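Local structure of putative secreted endoglycosylceramidase (Rhodococcus hoagii, 6JYZ) at residues A[44-49]-A[81-86]; A[54-59]-A[147-152]; A[130-135]-A[154-159]; A[240-245]-A[279-284]; A[357-362]-A[382-387]. The protein is a probably secreted endogalactosylceramidase of glycoside hydrolase family 5, thought to hydrolyse the O-glycosidic bond that joins glycan to ceramide. All blocks are in the same frame, centred on the assembly; numbering follows the deposited sequence.

Contact 1 of 5, residues A[44-49]-A[81-86]; sequences GANVNG and VVRLNI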
# COMPACT_ATOMS: atom_id res chain seq x y z
N GLY A 44 8.39 2.42 -1.62
CA GLY A 44 8.70 1.55 -0.48
C GLY A 44 7.93 0.25 -0.58
O GLY A 44 7.72 -0.27 -1.69
N ALA A 45 7.49 -0.25 0.58
CA ALA A 45 6.90 -1.60 0.61
C ALA A 45 5.71 -1.60 1.59
O ALA A 45 5.60 -0.78 2.51
CB ALA A 45 7.92 -2.64 1.09
N ASN A 46 4.83 -2.57 1.34
CA ASN A 46 3.79 -2.98 2.28
C ASN A 46 4.41 -3.78 3.44
O ASN A 46 5.23 -4.69 3.22
CB ASN A 46 2.75 -3.85 1.57
CG ASN A 46 1.84 -3.02 0.71
OD1 ASN A 46 0.77 -2.59 1.19
ND2 ASN A 46 2.20 -2.74 -0.54
N VAL A 47 3.95 -3.46 4.65
CA VAL A 47 4.44 -4.11 5.87
C VAL A 47 3.21 -4.55 6.69
O VAL A 47 2.45 -3.67 7.12
CB VAL A 47 5.30 -3.11 6.66
CG1 VAL A 47 5.63 -3.65 8.05
CG2 VAL A 47 6.61 -2.81 5.86
N ASN A 48 3.06 -5.84 6.87
CA ASN A 48 1.86 -6.39 7.50
C ASN A 48 2.09 -6.87 8.93
O ASN A 48 1.19 -7.52 9.46
CB ASN A 48 1.28 -7.51 6.64
CG ASN A 48 2.09 -8.76 6.72
OD1 ASN A 48 3.19 -8.76 7.27
ND2 ASN A 48 1.54 -9.87 6.20
N GLY A 49 3.20 -6.51 9.58
CA GLY A 49 3.47 -7.08 10.90
C GLY A 49 2.44 -6.72 11.95
O GLY A 49 2.38 -7.47 12.95
N VAL A 81 8.92 5.25 2.18
CA VAL A 81 7.52 5.12 2.63
C VAL A 81 7.31 3.66 2.97
O VAL A 81 7.93 2.75 2.45
CB VAL A 81 6.52 5.59 1.53
CG1 VAL A 81 6.43 4.61 0.37
CG2 VAL A 81 5.14 5.86 2.11
N VAL A 82 6.34 3.47 3.87
CA VAL A 82 5.80 2.15 4.16
C VAL A 82 4.27 2.24 4.11
O VAL A 82 3.69 3.23 4.56
CB VAL A 82 6.24 1.67 5.55
CG1 VAL A 82 5.89 2.65 6.63
CG2 VAL A 82 5.61 0.36 5.93
N ARG A 83 3.66 1.25 3.49
CA ARG A 83 2.21 1.07 3.59
C ARG A 83 1.99 0.05 4.71
O ARG A 83 2.26 -1.13 4.57
CB ARG A 83 1.63 0.65 2.23
CG ARG A 83 0.09 0.54 2.30
CD ARG A 83 -0.45 0.41 0.88
NE ARG A 83 -1.90 0.21 0.82
CZ ARG A 83 -2.51 -0.92 0.47
NH1 ARG A 83 -1.87 -2.09 0.37
NH2 ARG A 83 -3.83 -0.85 0.22
N LEU A 84 1.56 0.60 5.86
CA LEU A 84 1.44 -0.19 7.08
C LEU A 84 0.03 -0.80 7.12
O LEU A 84 -0.96 -0.06 7.23
CB LEU A 84 1.73 0.73 8.27
CG LEU A 84 1.86 -0.01 9.59
CD1 LEU A 84 3.16 -0.82 9.67
CD2 LEU A 84 1.81 1.00 10.71
N ASN A 85 -0.02 -2.11 6.94
CA ASN A 85 -1.32 -2.79 6.81
C ASN A 85 -1.86 -3.05 8.22
O ASN A 85 -1.36 -3.97 8.90
CB ASN A 85 -1.12 -4.10 6.05
CG ASN A 85 -0.24 -4.01 4.81
OD1 ASN A 85 0.70 -4.83 4.70
ND2 ASN A 85 -0.52 -3.12 3.88
N ILE A 86 -2.88 -2.31 8.59
CA ILE A 86 -3.47 -2.42 9.93
C ILE A 86 -4.89 -2.96 9.82
O ILE A 86 -5.46 -3.04 8.73
CB ILE A 86 -3.45 -1.08 10.66
CG1 ILE A 86 -4.31 -0.03 9.98
CG2 ILE A 86 -1.99 -0.57 10.84
CD1 ILE A 86 -4.49 1.27 10.77
O HOH W 1 8.98 0.33 3.12
O HOH W 2 1.28 -3.85 9.74

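Contact 2 of 5, residues A[54-59]-A[147-152]; sequences ASNGAG and RGIGWD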
# COMPACT_ATOMS: atom_id res chain seq x y z
N ALA A 54 -6.36 -14.53 10.39
CA ALA A 54 -6.79 -15.86 10.87
C ALA A 54 -5.57 -16.78 10.79
O ALA A 54 -4.80 -16.75 9.82
CB ALA A 54 -7.85 -16.38 9.92
N SER A 55 -5.53 -17.69 11.81
CA SER A 55 -4.47 -18.68 11.84
C SER A 55 -4.81 -19.93 11.03
O SER A 55 -3.91 -20.66 10.64
CB SER A 55 -4.07 -19.02 13.27
OG SER A 55 -5.15 -19.71 13.84
N ASN A 56 -6.12 -20.18 10.80
CA ASN A 56 -6.56 -21.24 9.90
C ASN A 56 -6.06 -22.65 10.31
O ASN A 56 -5.87 -23.51 9.45
CB ASN A 56 -6.16 -20.93 8.44
CG ASN A 56 -6.98 -19.80 7.87
OD1 ASN A 56 -6.39 -18.81 7.35
ND2 ASN A 56 -8.27 -19.88 7.98
N GLY A 57 -5.83 -22.81 11.63
CA GLY A 57 -5.44 -24.12 12.17
C GLY A 57 -4.02 -24.54 11.80
O GLY A 57 -3.64 -25.70 12.07
N ALA A 58 -3.19 -23.68 11.16
CA ALA A 58 -1.88 -24.11 10.70
C ALA A 58 -0.86 -24.17 11.83
O ALA A 58 0.20 -24.76 11.59
CB ALA A 58 -1.41 -23.25 9.54
N GLY A 59 -1.12 -23.56 12.98
CA GLY A 59 -0.19 -23.63 14.13
C GLY A 59 1.13 -22.88 13.89
O GLY A 59 2.17 -23.23 14.45
N ARG A 147 -13.18 -24.88 -0.65
CA ARG A 147 -13.22 -24.41 0.72
C ARG A 147 -12.59 -23.03 0.85
O ARG A 147 -11.58 -22.73 0.18
CB ARG A 147 -12.37 -25.33 1.62
CG ARG A 147 -12.95 -26.74 1.57
CD ARG A 147 -12.23 -27.67 2.58
NE ARG A 147 -12.57 -27.32 3.93
CZ ARG A 147 -13.77 -27.55 4.54
NH1 ARG A 147 -14.72 -28.12 3.85
NH2 ARG A 147 -13.95 -27.07 5.74
N GLY A 148 -13.23 -22.15 1.60
CA GLY A 148 -12.67 -20.84 1.94
C GLY A 148 -11.84 -20.94 3.22
O GLY A 148 -12.07 -21.78 4.09
N ILE A 149 -10.93 -19.96 3.38
CA ILE A 149 -10.20 -19.84 4.64
C ILE A 149 -10.40 -18.41 5.13
O ILE A 149 -10.98 -17.57 4.45
CB ILE A 149 -8.69 -20.15 4.49
CG1 ILE A 149 -7.97 -19.17 3.55
CG2 ILE A 149 -8.52 -21.60 4.01
CD1 ILE A 149 -6.44 -19.41 3.47
N GLY A 150 -10.01 -18.16 6.38
CA GLY A 150 -10.08 -16.83 6.94
C GLY A 150 -8.88 -15.96 6.53
O GLY A 150 -7.78 -16.48 6.30
N TRP A 151 -9.13 -14.64 6.49
CA TRP A 151 -8.11 -13.70 6.04
C TRP A 151 -7.89 -12.62 7.09
O TRP A 151 -7.37 -12.95 8.16
CB TRP A 151 -8.48 -13.17 4.64
CG TRP A 151 -8.45 -14.26 3.61
CD1 TRP A 151 -9.47 -15.13 3.31
CD2 TRP A 151 -7.34 -14.61 2.80
NE1 TRP A 151 -9.04 -16.01 2.36
CE2 TRP A 151 -7.74 -15.74 2.03
CE3 TRP A 151 -6.06 -14.06 2.57
CZ2 TRP A 151 -6.88 -16.36 1.11
CZ3 TRP A 151 -5.22 -14.69 1.67
CH2 TRP A 151 -5.64 -15.81 0.95
N ASP A 152 -8.26 -11.39 6.82
CA ASP A 152 -7.90 -10.24 7.67
C ASP A 152 -8.82 -9.11 7.29
O ASP A 152 -9.25 -9.03 6.13
CB ASP A 152 -6.43 -9.83 7.49
CG ASP A 152 -6.11 -9.44 6.05
OD1 ASP A 152 -6.19 -10.38 5.16
OD2 ASP A 152 -5.80 -8.29 5.79

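Contact 3 of 5, residues A[130-135]-A[154-159]; sequences GPYVGT and APEWAT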
# COMPACT_ATOMS: atom_id res chain seq x y z
N GLY A 130 -12.52 -10.46 6.05
CA GLY A 130 -11.93 -10.54 7.38
C GLY A 130 -11.50 -11.93 7.76
O GLY A 130 -11.56 -12.87 6.98
N PRO A 131 -11.04 -12.07 9.03
CA PRO A 131 -10.61 -13.39 9.50
C PRO A 131 -11.72 -14.42 9.67
O PRO A 131 -11.36 -15.59 9.82
CB PRO A 131 -10.02 -13.12 10.93
CG PRO A 131 -9.70 -11.62 10.91
CD PRO A 131 -10.79 -11.00 10.02
N TYR A 132 -12.98 -13.99 9.67
CA TYR A 132 -14.04 -14.89 10.14
C TYR A 132 -14.89 -15.38 8.98
O TYR A 132 -15.99 -15.90 9.26
CB TYR A 132 -14.87 -14.16 11.23
CG TYR A 132 -14.00 -13.79 12.40
CD1 TYR A 132 -13.65 -14.76 13.34
CD2 TYR A 132 -13.43 -12.55 12.52
CE1 TYR A 132 -12.75 -14.47 14.38
CE2 TYR A 132 -12.52 -12.22 13.53
CZ TYR A 132 -12.19 -13.20 14.43
OH TYR A 132 -11.29 -12.92 15.46
N VAL A 133 -14.35 -15.44 7.78
CA VAL A 133 -15.07 -15.90 6.61
C VAL A 133 -14.65 -17.28 6.15
O VAL A 133 -15.10 -17.69 5.06
CB VAL A 133 -14.85 -14.90 5.44
CG1 VAL A 133 -15.36 -13.53 5.86
CG2 VAL A 133 -13.43 -14.82 4.96
N GLY A 134 -13.83 -18.01 6.88
CA GLY A 134 -13.40 -19.32 6.40
C GLY A 134 -14.45 -20.41 6.63
O GLY A 134 -15.35 -20.30 7.45
N THR A 135 -14.29 -21.49 5.86
CA THR A 135 -15.21 -22.63 6.02
C THR A 135 -14.82 -23.42 7.27
O THR A 135 -13.70 -23.86 7.37
CB THR A 135 -15.12 -23.53 4.79
OG1 THR A 135 -15.28 -22.76 3.59
CG2 THR A 135 -16.22 -24.60 4.80
N ALA A 154 -12.17 -7.14 8.93
CA ALA A 154 -13.20 -6.78 9.88
C ALA A 154 -13.32 -7.77 11.04
O ALA A 154 -13.11 -8.96 10.89
CB ALA A 154 -14.52 -6.75 9.12
N PRO A 155 -13.71 -7.26 12.22
CA PRO A 155 -13.94 -8.16 13.37
C PRO A 155 -15.18 -9.03 13.18
O PRO A 155 -16.05 -8.77 12.34
CB PRO A 155 -14.15 -7.17 14.53
CG PRO A 155 -14.67 -5.90 13.90
CD PRO A 155 -13.98 -5.83 12.51
N GLU A 156 -15.25 -10.08 14.02
CA GLU A 156 -16.33 -11.03 13.89
C GLU A 156 -17.69 -10.37 14.08
O GLU A 156 -18.64 -10.68 13.36
CB GLU A 156 -16.10 -12.17 14.86
CG GLU A 156 -17.03 -13.37 14.65
CD GLU A 156 -16.73 -14.55 15.56
OE1 GLU A 156 -16.10 -14.35 16.61
OE2 GLU A 156 -17.05 -15.65 15.15
N TRP A 157 -17.79 -9.47 15.07
CA TRP A 157 -19.07 -8.86 15.37
C TRP A 157 -19.61 -8.05 14.21
O TRP A 157 -20.81 -7.77 14.12
CB TRP A 157 -18.98 -8.00 16.67
CG TRP A 157 -18.02 -6.82 16.55
CD1 TRP A 157 -16.71 -6.80 17.00
CD2 TRP A 157 -18.29 -5.54 15.94
NE1 TRP A 157 -16.17 -5.57 16.75
CE2 TRP A 157 -17.08 -4.80 16.03
CE3 TRP A 157 -19.39 -4.93 15.32
CZ2 TRP A 157 -16.96 -3.52 15.48
CZ3 TRP A 157 -19.30 -3.63 14.83
CH2 TRP A 157 -18.06 -2.97 14.90
N ALA A 158 -18.73 -7.59 13.29
CA ALA A 158 -19.11 -6.77 12.14
C ALA A 158 -19.36 -7.63 10.90
O ALA A 158 -19.58 -7.01 9.83
CB ALA A 158 -18.06 -5.72 11.85
N THR A 159 -19.28 -8.94 10.98
CA THR A 159 -19.30 -9.84 9.83
C THR A 159 -20.69 -10.49 9.72
O THR A 159 -21.08 -11.29 10.58
CB THR A 159 -18.25 -10.91 10.02
OG1 THR A 159 -16.96 -10.26 10.04
CG2 THR A 159 -18.23 -11.88 8.84
O HOH W 3 -14.28 -11.18 9.52

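Contact 4 of 5, residues A[240-245]-A[279-284]; sequences FYQRAI and RHYLAD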
# COMPACT_ATOMS: atom_id res chain seq x y z
N PHE A 240 -18.97 5.47 0.97
CA PHE A 240 -18.22 5.18 2.17
C PHE A 240 -17.02 6.13 2.26
O PHE A 240 -16.77 6.72 3.35
CB PHE A 240 -17.74 3.72 2.18
CG PHE A 240 -16.57 3.50 3.12
CD1 PHE A 240 -16.75 3.67 4.50
CD2 PHE A 240 -15.32 3.17 2.65
CE1 PHE A 240 -15.67 3.47 5.42
CE2 PHE A 240 -14.26 3.01 3.53
CZ PHE A 240 -14.41 3.16 4.89
N TYR A 241 -16.26 6.33 1.21
CA TYR A 241 -15.13 7.23 1.30
C TYR A 241 -15.58 8.62 1.73
O TYR A 241 -14.90 9.26 2.56
CB TYR A 241 -14.39 7.34 -0.02
CG TYR A 241 -13.70 6.09 -0.51
CD1 TYR A 241 -13.22 5.12 0.33
CD2 TYR A 241 -13.48 5.91 -1.87
CE1 TYR A 241 -12.58 3.97 -0.15
CE2 TYR A 241 -12.80 4.83 -2.39
CZ TYR A 241 -12.34 3.88 -1.52
OH TYR A 241 -11.65 2.78 -1.95
N GLN A 242 -16.69 9.12 1.19
CA GLN A 242 -17.14 10.47 1.55
C GLN A 242 -17.44 10.51 3.03
O GLN A 242 -17.08 11.51 3.71
CB GLN A 242 -18.35 10.79 0.68
CG GLN A 242 -18.92 12.18 1.03
CD GLN A 242 -20.09 12.49 0.12
OE1 GLN A 242 -21.08 11.77 0.16
NE2 GLN A 242 -19.90 13.53 -0.67
N ARG A 243 -18.12 9.52 3.58
CA ARG A 243 -18.40 9.50 5.02
C ARG A 243 -17.11 9.44 5.83
O ARG A 243 -16.99 10.17 6.83
CB ARG A 243 -19.26 8.28 5.36
CG ARG A 243 -20.71 8.38 4.95
CD ARG A 243 -21.47 7.14 5.43
NE ARG A 243 -21.59 7.06 6.92
CZ ARG A 243 -22.31 6.09 7.66
NH1 ARG A 243 -22.86 5.08 7.03
NH2 ARG A 243 -22.48 6.18 8.97
N ALA A 244 -16.16 8.62 5.44
CA ALA A 244 -14.92 8.49 6.21
C ALA A 244 -14.13 9.78 6.13
O ALA A 244 -13.61 10.22 7.18
CB ALA A 244 -14.09 7.36 5.64
N ILE A 245 -14.06 10.43 4.98
CA ILE A 245 -13.28 11.68 4.85
C ILE A 245 -13.93 12.73 5.76
O ILE A 245 -13.17 13.46 6.45
CB ILE A 245 -13.27 12.14 3.39
CG1 ILE A 245 -12.44 11.19 2.56
CG2 ILE A 245 -12.72 13.57 3.28
CD1 ILE A 245 -12.63 11.35 1.03
N ARG A 279 -16.46 11.17 -8.73
CA ARG A 279 -15.65 12.30 -8.27
C ARG A 279 -16.30 13.09 -7.18
O ARG A 279 -15.55 13.60 -6.30
CB ARG A 279 -15.55 13.38 -9.39
CG ARG A 279 -14.67 12.94 -10.53
CD ARG A 279 -14.32 14.14 -11.42
NE ARG A 279 -15.26 14.87 -12.26
CZ ARG A 279 -14.81 15.50 -13.35
NH1 ARG A 279 -13.51 15.48 -13.63
NH2 ARG A 279 -15.63 16.16 -14.14
N HIS A 280 -17.61 13.29 -7.19
CA HIS A 280 -18.21 14.14 -6.19
C HIS A 280 -17.99 13.58 -4.78
O HIS A 280 -17.98 14.34 -3.80
CB HIS A 280 -19.70 14.37 -6.45
CG HIS A 280 -20.61 13.23 -6.10
ND1 HIS A 280 -20.92 12.11 -6.90
CD2 HIS A 280 -21.29 13.09 -4.97
CE1 HIS A 280 -21.82 11.40 -6.21
NE2 HIS A 280 -21.99 11.93 -5.04
N TYR A 281 -17.81 12.27 -4.61
CA TYR A 281 -17.54 11.70 -3.30
C TYR A 281 -16.13 12.00 -2.79
O TYR A 281 -15.91 11.82 -1.59
CB TYR A 281 -17.72 10.19 -3.39
CG TYR A 281 -19.13 9.68 -3.57
CD1 TYR A 281 -20.14 10.02 -2.69
CD2 TYR A 281 -19.43 8.84 -4.65
CE1 TYR A 281 -21.43 9.49 -2.80
CE2 TYR A 281 -20.69 8.27 -4.77
CZ TYR A 281 -21.65 8.60 -3.82
OH TYR A 281 -22.93 8.07 -3.87
N LEU A 282 -15.20 12.35 -3.69
CA LEU A 282 -13.78 12.54 -3.41
C LEU A 282 -13.41 14.00 -3.64
O LEU A 282 -12.25 14.26 -3.95
CB LEU A 282 -12.95 11.60 -4.28
CG LEU A 282 -12.85 10.11 -3.91
CD1 LEU A 282 -12.49 9.84 -2.47
CD2 LEU A 282 -13.98 9.29 -4.43
N ALA A 283 -14.30 14.95 -3.43
CA ALA A 283 -14.03 16.36 -3.71
C ALA A 283 -13.32 17.00 -2.52
O ALA A 283 -13.83 17.86 -1.84
CB ALA A 283 -15.37 17.05 -3.97
N ASP A 284 -12.15 16.53 -2.18
CA ASP A 284 -11.27 17.10 -1.15
C ASP A 284 -9.95 17.24 -1.86
O ASP A 284 -9.52 16.35 -2.61
CB ASP A 284 -11.17 16.09 0.02
CG ASP A 284 -10.20 16.48 1.13
OD1 ASP A 284 -8.97 16.59 0.89
OD2 ASP A 284 -10.69 16.76 2.25

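Contact 5 of 5, residues A[357-362]-A[382-387]; sequences GAWWSW and GNLNRI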
# COMPACT_ATOMS: atom_id res chain seq x y z
N GLY A 357 4.90 4.39 -5.07
CA GLY A 357 4.07 3.26 -4.76
C GLY A 357 4.74 2.32 -3.79
O GLY A 357 5.86 2.56 -3.31
N ALA A 358 4.04 1.22 -3.47
CA ALA A 358 4.52 0.28 -2.45
C ALA A 358 4.45 -1.14 -2.99
O ALA A 358 3.36 -1.64 -3.34
CB ALA A 358 3.71 0.43 -1.14
N TRP A 359 5.62 -1.82 -2.99
CA TRP A 359 5.70 -3.21 -3.37
C TRP A 359 4.97 -4.10 -2.38
O TRP A 359 5.06 -3.89 -1.17
CB TRP A 359 7.20 -3.55 -3.39
CG TRP A 359 7.55 -5.00 -3.54
CD1 TRP A 359 7.82 -5.88 -2.54
CD2 TRP A 359 7.82 -5.69 -4.79
NE1 TRP A 359 8.23 -7.10 -3.08
CE2 TRP A 359 8.25 -7.00 -4.43
CE3 TRP A 359 7.77 -5.34 -6.14
CZ2 TRP A 359 8.66 -7.94 -5.39
CZ3 TRP A 359 8.17 -6.27 -7.09
CH2 TRP A 359 8.61 -7.55 -6.71
N TRP A 360 4.29 -5.12 -2.90
CA TRP A 360 3.72 -6.19 -2.06
C TRP A 360 4.74 -7.35 -2.13
O TRP A 360 4.79 -7.96 -3.21
CB TRP A 360 2.33 -6.62 -2.55
CG TRP A 360 1.74 -7.60 -1.57
CD1 TRP A 360 1.95 -8.96 -1.53
CD2 TRP A 360 1.00 -7.25 -0.38
NE1 TRP A 360 1.31 -9.48 -0.41
CE2 TRP A 360 0.78 -8.45 0.32
CE3 TRP A 360 0.50 -6.06 0.12
CZ2 TRP A 360 0.06 -8.48 1.53
CZ3 TRP A 360 -0.16 -6.07 1.34
CH2 TRP A 360 -0.38 -7.27 2.02
N SER A 361 5.49 -7.67 -1.10
CA SER A 361 5.44 -7.07 0.24
C SER A 361 6.79 -7.26 0.91
O SER A 361 7.66 -8.01 0.43
CB SER A 361 4.35 -7.69 1.06
OG SER A 361 4.67 -9.03 1.34
N TRP A 362 6.95 -6.63 2.07
CA TRP A 362 8.19 -6.72 2.84
C TRP A 362 8.41 -8.13 3.32
O TRP A 362 9.53 -8.68 3.13
CB TRP A 362 8.11 -5.72 3.98
CG TRP A 362 9.33 -5.71 4.85
CD1 TRP A 362 9.41 -6.10 6.14
CD2 TRP A 362 10.60 -5.24 4.44
NE1 TRP A 362 10.72 -5.96 6.56
CE2 TRP A 362 11.45 -5.42 5.55
CE3 TRP A 362 11.12 -4.71 3.25
CZ2 TRP A 362 12.82 -5.12 5.49
CZ3 TRP A 362 12.48 -4.42 3.17
CH2 TRP A 362 13.30 -4.63 4.29
N GLY A 382 7.94 -15.29 0.53
CA GLY A 382 8.37 -13.89 0.39
C GLY A 382 8.96 -13.66 -1.00
O GLY A 382 9.64 -14.50 -1.59
N ASN A 383 8.67 -12.46 -1.55
CA ASN A 383 9.28 -12.04 -2.82
C ASN A 383 10.29 -10.92 -2.63
O ASN A 383 10.80 -10.42 -3.63
CB ASN A 383 8.22 -11.62 -3.87
CG ASN A 383 7.37 -10.46 -3.35
OD1 ASN A 383 7.55 -9.96 -2.23
ND2 ASN A 383 6.47 -10.03 -4.21
N LEU A 384 10.66 -10.61 -1.38
CA LEU A 384 11.64 -9.57 -1.13
C LEU A 384 12.51 -10.09 -0.01
O LEU A 384 13.70 -10.34 -0.26
CB LEU A 384 10.97 -8.22 -0.84
CG LEU A 384 11.95 -7.09 -0.49
CD1 LEU A 384 13.09 -6.95 -1.51
CD2 LEU A 384 11.23 -5.75 -0.33
N ASN A 385 12.04 -10.16 1.22
CA ASN A 385 12.74 -10.90 2.27
C ASN A 385 12.27 -12.33 2.24
O ASN A 385 11.07 -12.58 2.27
CB ASN A 385 12.43 -10.28 3.61
CG ASN A 385 13.05 -8.91 3.66
OD1 ASN A 385 14.29 -8.77 3.81
ND2 ASN A 385 12.26 -7.85 3.49
N ARG A 386 13.21 -13.26 2.14
CA ARG A 386 12.93 -14.66 2.11
C ARG A 386 12.93 -15.21 3.53
O ARG A 386 13.81 -14.88 4.36
CB ARG A 386 14.16 -15.28 1.44
CG ARG A 386 14.01 -16.80 1.31
CD ARG A 386 15.27 -17.46 0.72
NE ARG A 386 15.45 -16.99 -0.66
CZ ARG A 386 16.36 -16.09 -1.09
NH1 ARG A 386 17.23 -15.56 -0.25
NH2 ARG A 386 16.43 -15.81 -2.37
N ILE A 387 11.80 -15.87 3.86
CA ILE A 387 11.62 -16.50 5.17
C ILE A 387 11.57 -17.98 4.91
O ILE A 387 10.83 -18.51 4.08
CB ILE A 387 10.35 -15.96 5.88
CG1 ILE A 387 10.63 -14.54 6.37
CG2 ILE A 387 9.83 -16.88 7.01
CD1 ILE A 387 9.40 -13.73 7.02
O HOH W 4 8.88 -10.64 0.94
O HOH W 5 5.97 -11.18 0.16

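Contact 1 of 5, residues A[44-49]-A[81-86]
Val-81 O lies against Gly-44 CA at the start of the pair, where a water takes the N-H of Ala-45 and donates to Val-81 O, standing in for a direct bond. Val-82 turns to the side that carries Val-47, and Val-47 CG2 meets Val-82 CG2 at 3.3 Å, closer than two methyls normally approach. Arg-83 N donates to Ala-45 O at 3.0 Å. Its own carbonyl O accepts from Val-47 N, the normal alternation of parallel strands. The arginine runs alongside Asn-46, extended from CG to NE with CG opposite its own N (chi1 -177°), and Arg-83 NH1 gives a 2.8 Å bond to Asn-46 OD1, near the guanidinium plane. Salt bridges to Asp-218, Glu-263 and Glu-329 hold it further. Leu-84 follows, CD1 against Val-47 CG1. Asn-85 N closes the ladder on Val-47 O, while Asn-85 ND2, also bonded to Asp-123, reaches a lone pair of Asn-46 OD1 at 3.0 Å. Bonds from Asn-46 ND2 to Gly-328 O and Trp-359 O fix which way that amide is turned. A leucine in place of Asn-46 would probably leave Arg-83 NH1 and Asn-85 ND2 without the oxygen that holds both. Strands 38-47 and 81-86, linked through helix 68-75, form a beta-alpha-beta unit of the family 5 (beta/alpha)8 barrel. Strands 356-359 and 119-124 flank the pair, and helix 100-115 covers Leu-84 and Ile-86.

Contact 2 of 5, residues A[54-59]-A[147-152]
Ala-54 N donates to Trp-151 O at 2.9 Å, nearly in line with the carbonyl bond. Beside this bond, Ala-54 CB rests on the backbone of Gly-150, 3.6 Å from Gly-150 C; Gly-150 has no side chain at this close approach of the two segments. Asn-56 completes the first shell: its amide lies against the Gly-150 peptide, and its side chain crosses that of Ile-149 at about a right angle, with Asn-56 CG 3.8 Å from Ile-149 CB. An alanine at Asn-56 would remove the whole amide, and the backbone of Gly-150 is likely to lose its polar neighbour here while Ile-149 is left less covered. One step out, a type I' turn from Ser-55 to Ala-58, closed by Ala-58 N to Ser-55 O (3.1 Å), presents Asn-56. Across from it, Ile-149 CG1 sits between N and carbonyl carbon (chi1 63°), which carries CD1 over one face of the Trp-151 indole. The same indole makes a cation-pi contact with Arg-173 and an edge-to-face one with His-370, while Pro-369 touches Asn-56, Ile-149 and Trp-151. Asn-Gly at the centre of a type I' turn is a classic choice, and the loops joined here follow strands 38-47 and 119-124, at the end of the (beta/alpha)8 barrel where family 5 enzymes hold their substrate cleft.

Contact 3 of 5, residues A[130-135]-A[154-159]
The Tyr-132 ring lies between two side chains: Pro-131 CB covers one face, offset toward the rim, and Glu-156 CB the other, 3.6 Å from the ring centroid in a CH-pi contact. Both segments belong to the long loop that follows strand 119-124 of the (beta/alpha)8 barrel; a type I turn, Gly-130 to Val-133, delivers the tyrosine, and a 3-10 turn at 156-158 the glutamate. The Glu-156 chain, with CG anti to N (chi1 -169°) and extended beyond, carries its carboxylate along the same face, stacked within 14° of the ring plane. At the ring edge, in plane, lies Ala-154 O. Pro-131 CD comes within 3.2 Å of Ala-154 O. A water ties the two segments together, accepting from Tyr-132 N and donating to Ala-154 O and to Thr-159 OG1. Pro-155 O is gripped from opposite faces of its plane, by Ala-158 N at 3.1 Å and by Thr-159 OG1 at 2.9 Å.

Contact 4 of 5, residues A[240-245]-A[279-284]
Leu-282 forms the closely packed side of this contact, its CD1 methyl filling the angle between two residues one helical turn apart. Leu-282 CD1 lies 3.8 Å from Ile-245 CD1, the two side chains meeting at about a right angle, and 4.0 Å from Tyr-241 CB. The leucine CG is anti to its carbonyl carbon (chi1 -76°), which swings the branch back to the helix. Behind it, Phe-262 of strand 259-262 touches both Tyr-241 and Leu-282, and Val-260 touches Ile-245. The tyrosine hydroxyl is bonded to Glu-263 O. Helix 230-251 belongs to the outer helical layer of the (beta/alpha)8 barrel, joining strands 214-218 and 259-262, and residues 279-284 lead from a short 3-10 turn toward the next strand, 287-289. Toward solvent, around Gln-242 and His-280, the segments meet by edges and without hydrogen bonds between them. Gln-242 extends across Tyr-281 with its amide plane 80° from the ring, and Gln-242 OE1 meets the ring edge, 3.5 Å from Tyr-281 CD1; Gln-242 CB also comes within 3.5 Å of Tyr-281 O. His-280, on the surface, lays NE2 over the rim of one face of the Tyr-281 ring, whose hydroxyl is bonded to Asp-235. Past the inverse gamma turn at Ala-283, Asp-284 brings OD2 to 3.9 Å from Ile-245 CG2, and the same oxygen forms a salt bridge with Arg-249 further along the helix.

Contact 5 of 5, residues A[357-362]-A[382-387]
Asn-383 carries most of the hydrogen bonding, its amide meeting the peptide between Trp-360 and Ser-361. Its CG lies between its own N and carbonyl carbon (chi1 60°), which turns the amide to that peptide. The peptide is cis, so its C=O and N-H lie on the same side and pair with one amide: Asn-383 ND2 gives a straight bond to Trp-360 O (2.8 Å, in the plane of both groups), and Ser-361 N gives a longer one, 3.3 Å, to a lone pair of Asn-383 OD1. ND2 is also bonded to Trp-332 O. A poorer bond runs from Trp-359 NE1 to Asn-383 OD1, 3.1 Å, from above the carbonyl plane and bent to 135° at the hydrogen. A water links Ser-361 OG to the same oxygen. Separately, Asn-385 ND2 donates to Trp-362 O at 2.9 Å. Among the aromatic contacts, Asn-385 ND2 also sits over the centre of the Trp-362 indole, whose NE1 is bonded to Asp-70. Apolar packing comes from Leu-384 CD2, 3.7 Å from Trp-362 CE3, with helix 399-405 behind it. A non-proline cis peptide after a tryptophan, following the last barrel strand, 356-359, is a hallmark of family 5 and related (beta/alpha)8 glycosidases, where the tryptophan typically lines the cleft, as Trp-360 probably does here.

Along the chain, contacts 1 and 2 interlock, as do 2 and 3, the second opening before the first has closed; contacts 4 and 5 then follow in series. Contact 1 lies about 6 Å from the centre of the molecule, and contact 5 is its neighbour, with centres about 10 Å apart: strands 38-47 and 356-359 are adjacent, which closes the barrel. Contacts 2 and 3, centres about 11 Å apart, share the long loop after strand 119-124 and are joined by the backbone hydrogen bond from Thr-135 N to Gly-148 O. Contact 4 sits on the outer helical layer, its centre about 31 Å from that of contact 5. Contacts 1 and 5 thus build barrel wall, while 2 and 3 shape loops at its probable cleft end.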